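Local coordinates for putative PAS/PAC sensor protein (Nakamurella multipartita DSM 44233, PDB 6HMJ) that senses blue light through a flavin-binding light-oxygen-voltage domain and mediates RNA binding and translational regulation, with an ANTAR domain that probably contacts the RNA, at residues A134-V146 and L172-A184. Numbering follows the deposited sequence.
Sequences ATRSEIDQAKGIV and LRDLATGMIEGLA
Ile139 and Ala176 mark the crossing of two helices, with their CA atoms 5.4 Å apart. The axes of 134-146 and 172-184 approach to 8.6 Å, and their N-to-C directions differ by 59°. Two alanines meet near the crossing: Ala142 CB lies 3.9 Å from Ala176 CB. Ile180 is a knob in the hole formed by Glu138, Gln141, Ala142 and Ile145. Its CG1 is turned anti to the carbonyl carbon (chi1 -60°), and from this branch CD1 reaches over the backbone of 134-146, near Glu138 O. Met179 bends at chi3 (85°), and its CE methyl rests on Ala142 CB and Ile145 CG2. Its SD lies 3.8 Å from Val146 CG2. Beyond it, Ile145 and Leu183 meet tip to tip. At the other end the Ile139 and Leu172 side chains cross at about a right angle, with Ile139 CD1 3.9 Å from Leu172 CG. At the edge of the contact, the extended Glu138 side chain brings OE1 beside Thr177 OG1. With an alanine at Glu138, Thr177 OG1 is likely to lose its carboxylate neighbour. Met179 and Leu183 also touch helix 192-202, while Gln141 and Ile145 pack on Met147 of the second subunit. No clear hydrogen bond links the two segments, so apolar packing mainly joins helix 114-149 to this later ANTAR helix, and buried Gln141 NE2 is satisfied elsewhere.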
# COMPACT_ATOMS: atom_id res chain seq x y z
N ALA A 134 7.61 -7.17 8.31
CA ALA A 134 7.46 -5.77 7.94
C ALA A 134 7.62 -5.59 6.44
O ALA A 134 6.79 -4.95 5.78
CB ALA A 134 8.47 -4.91 8.70
N THR A 135 8.69 -6.16 5.88
CA THR A 135 8.93 -6.05 4.44
C THR A 135 7.83 -6.72 3.63
O THR A 135 7.57 -6.32 2.49
CB THR A 135 10.29 -6.67 4.10
OG1 THR A 135 11.34 -5.83 4.59
CG2 THR A 135 10.43 -6.86 2.59
N ARG A 136 7.17 -7.74 4.19
CA ARG A 136 6.10 -8.39 3.45
C ARG A 136 4.85 -7.51 3.44
O ARG A 136 4.10 -7.49 2.45
CB ARG A 136 5.79 -9.77 4.05
CG ARG A 136 4.72 -10.55 3.28
CD ARG A 136 5.15 -10.67 1.82
NE ARG A 136 4.46 -11.71 1.04
CZ ARG A 136 4.94 -12.93 0.80
NH1 ARG A 136 6.13 -13.30 1.27
NH2 ARG A 136 4.24 -13.78 0.07
N SER A 137 4.60 -6.79 4.53
CA SER A 137 3.41 -5.95 4.63
C SER A 137 3.47 -4.78 3.66
O SER A 137 2.45 -4.38 3.08
CB SER A 137 3.23 -5.44 6.06
OG SER A 137 4.32 -4.62 6.44
N GLU A 138 4.66 -4.20 3.46
CA GLU A 138 4.77 -3.08 2.53
C GLU A 138 4.64 -3.54 1.09
O GLU A 138 3.99 -2.87 0.28
CB GLU A 138 6.10 -2.35 2.74
CG GLU A 138 6.10 -1.43 3.95
CD GLU A 138 7.33 -0.54 4.00
OE1 GLU A 138 8.43 -1.04 3.68
OE2 GLU A 138 7.19 0.65 4.34
N ILE A 139 5.24 -4.68 0.75
CA ILE A 139 5.06 -5.24 -0.59
C ILE A 139 3.59 -5.55 -0.82
O ILE A 139 3.04 -5.28 -1.90
CB ILE A 139 5.94 -6.48 -0.78
CG1 ILE A 139 7.42 -6.07 -0.77
CG2 ILE A 139 5.57 -7.20 -2.08
CD1 ILE A 139 8.40 -7.22 -0.95
N ASP A 140 2.92 -6.12 0.18
CA ASP A 140 1.49 -6.41 0.05
C ASP A 140 0.68 -5.14 -0.14
O ASP A 140 -0.26 -5.11 -0.94
CB ASP A 140 1.00 -7.19 1.27
CG ASP A 140 1.49 -8.63 1.27
OD1 ASP A 140 1.86 -9.14 0.19
OD2 ASP A 140 1.49 -9.26 2.36
N GLN A 141 1.03 -4.08 0.59
CA GLN A 141 0.33 -2.80 0.43
C GLN A 141 0.57 -2.23 -0.96
O GLN A 141 -0.37 -1.79 -1.64
CB GLN A 141 0.78 -1.82 1.51
CG GLN A 141 0.06 -0.47 1.45
CD GLN A 141 0.44 0.44 2.60
OE1 GLN A 141 1.13 0.03 3.53
NE2 GLN A 141 -0.00 1.69 2.54
N ALA A 142 1.83 -2.21 -1.40
CA ALA A 142 2.14 -1.71 -2.73
C ALA A 142 1.49 -2.57 -3.80
O ALA A 142 1.01 -2.05 -4.82
CB ALA A 142 3.66 -1.65 -2.94
N LYS A 143 1.46 -3.89 -3.60
CA LYS A 143 0.78 -4.75 -4.56
C LYS A 143 -0.69 -4.35 -4.69
O LYS A 143 -1.22 -4.27 -5.81
CB LYS A 143 0.86 -6.22 -4.11
CG LYS A 143 0.33 -7.20 -5.16
CD LYS A 143 0.13 -8.61 -4.62
CE LYS A 143 1.37 -9.24 -4.03
NZ LYS A 143 1.07 -10.64 -3.60
N GLY A 144 -1.35 -4.06 -3.57
CA GLY A 144 -2.74 -3.66 -3.61
C GLY A 144 -2.94 -2.30 -4.24
O GLY A 144 -3.90 -2.08 -4.98
N ILE A 145 -2.04 -1.35 -3.94
CA ILE A 145 -2.13 -0.03 -4.54
C ILE A 145 -2.08 -0.13 -6.06
O ILE A 145 -2.87 0.49 -6.77
CB ILE A 145 -1.01 0.88 -4.00
CG1 ILE A 145 -1.28 1.24 -2.54
CG2 ILE A 145 -0.89 2.14 -4.84
CD1 ILE A 145 -0.15 1.98 -1.86
N VAL A 146 -1.14 -0.92 -6.58
CA VAL A 146 -1.02 -1.09 -8.02
C VAL A 146 -2.25 -1.79 -8.58
O VAL A 146 -2.75 -1.44 -9.66
CB VAL A 146 0.27 -1.85 -8.36
CG1 VAL A 146 0.26 -2.31 -9.81
CG2 VAL A 146 1.49 -0.98 -8.08
N LEU A 172 12.90 -5.30 -4.93
CA LEU A 172 11.45 -5.19 -4.85
C LEU A 172 10.99 -4.50 -3.57
O LEU A 172 10.08 -3.67 -3.60
CB LEU A 172 10.82 -6.58 -4.94
CG LEU A 172 9.31 -6.65 -4.73
CD1 LEU A 172 8.60 -5.76 -5.72
CD2 LEU A 172 8.81 -8.08 -4.84
N ARG A 173 11.60 -4.85 -2.43
CA ARG A 173 11.16 -4.26 -1.17
C ARG A 173 11.49 -2.78 -1.11
O ARG A 173 10.71 -1.98 -0.58
CB ARG A 173 11.79 -5.00 0.01
CG ARG A 173 13.30 -4.95 0.06
CD ARG A 173 13.83 -5.77 1.23
NE ARG A 173 15.28 -5.71 1.35
CZ ARG A 173 16.13 -6.54 0.74
NH1 ARG A 173 15.68 -7.52 -0.03
NH2 ARG A 173 17.44 -6.39 0.92
N ASP A 174 12.65 -2.38 -1.66
CA ASP A 174 12.99 -0.96 -1.69
C ASP A 174 12.06 -0.19 -2.61
O ASP A 174 11.64 0.92 -2.29
CB ASP A 174 14.45 -0.78 -2.13
CG ASP A 174 15.42 -1.41 -1.17
OD1 ASP A 174 15.13 -1.43 0.04
OD2 ASP A 174 16.49 -1.88 -1.63
N LEU A 175 11.74 -0.77 -3.77
CA LEU A 175 10.77 -0.14 -4.66
C LEU A 175 9.43 0.05 -3.95
O LEU A 175 8.84 1.14 -3.99
CB LEU A 175 10.58 -0.99 -5.92
CG LEU A 175 9.63 -0.40 -6.96
CD1 LEU A 175 10.37 0.60 -7.84
CD2 LEU A 175 8.98 -1.50 -7.80
N ALA A 176 8.94 -1.00 -3.29
CA ALA A 176 7.66 -0.93 -2.61
C ALA A 176 7.63 0.22 -1.61
O ALA A 176 6.68 1.01 -1.58
CB ALA A 176 7.36 -2.25 -1.91
N THR A 177 8.67 0.33 -0.78
CA THR A 177 8.73 1.43 0.18
C THR A 177 8.78 2.78 -0.53
O THR A 177 8.11 3.73 -0.12
CB THR A 177 9.94 1.27 1.10
OG1 THR A 177 9.74 0.13 1.94
CG2 THR A 177 10.13 2.51 1.96
N GLY A 178 9.58 2.87 -1.60
CA GLY A 178 9.67 4.13 -2.32
C GLY A 178 8.36 4.53 -2.96
O GLY A 178 8.01 5.72 -2.99
N MET A 179 7.61 3.56 -3.48
CA MET A 179 6.33 3.87 -4.12
C MET A 179 5.31 4.36 -3.10
O MET A 179 4.53 5.28 -3.39
CB MET A 179 5.80 2.63 -4.84
CG MET A 179 4.58 2.90 -5.70
SD MET A 179 3.68 1.40 -6.11
CE MET A 179 2.64 1.24 -4.66
N ILE A 180 5.30 3.77 -1.91
CA ILE A 180 4.33 4.16 -0.89
C ILE A 180 4.66 5.55 -0.35
O ILE A 180 3.81 6.44 -0.31
CB ILE A 180 4.27 3.11 0.23
CG1 ILE A 180 3.85 1.75 -0.35
CG2 ILE A 180 3.31 3.55 1.33
CD1 ILE A 180 3.95 0.60 0.63
N GLU A 181 5.91 5.74 0.08
CA GLU A 181 6.33 7.05 0.57
C GLU A 181 6.15 8.12 -0.50
O GLU A 181 5.65 9.22 -0.22
CB GLU A 181 7.78 6.99 1.04
CG GLU A 181 7.99 6.10 2.26
CD GLU A 181 9.45 5.90 2.61
OE1 GLU A 181 10.31 6.35 1.83
OE2 GLU A 181 9.74 5.29 3.66
N GLY A 182 6.56 7.83 -1.74
CA GLY A 182 6.46 8.82 -2.80
C GLY A 182 5.02 9.17 -3.13
O GLY A 182 4.67 10.34 -3.28
N LEU A 183 4.17 8.15 -3.27
CA LEU A 183 2.76 8.39 -3.57
C LEU A 183 2.11 9.23 -2.48
O LEU A 183 1.32 10.13 -2.77
CB LEU A 183 2.03 7.06 -3.73
CG LEU A 183 0.51 7.12 -3.93
CD1 LEU A 183 0.16 7.84 -5.22
CD2 LEU A 183 -0.07 5.72 -3.93
N ALA A 184 2.44 8.95 -1.21
CA ALA A 184 1.90 9.75 -0.12
C ALA A 184 2.27 11.21 -0.26
O ALA A 184 1.48 12.09 0.11
CB ALA A 184 2.39 9.20 1.22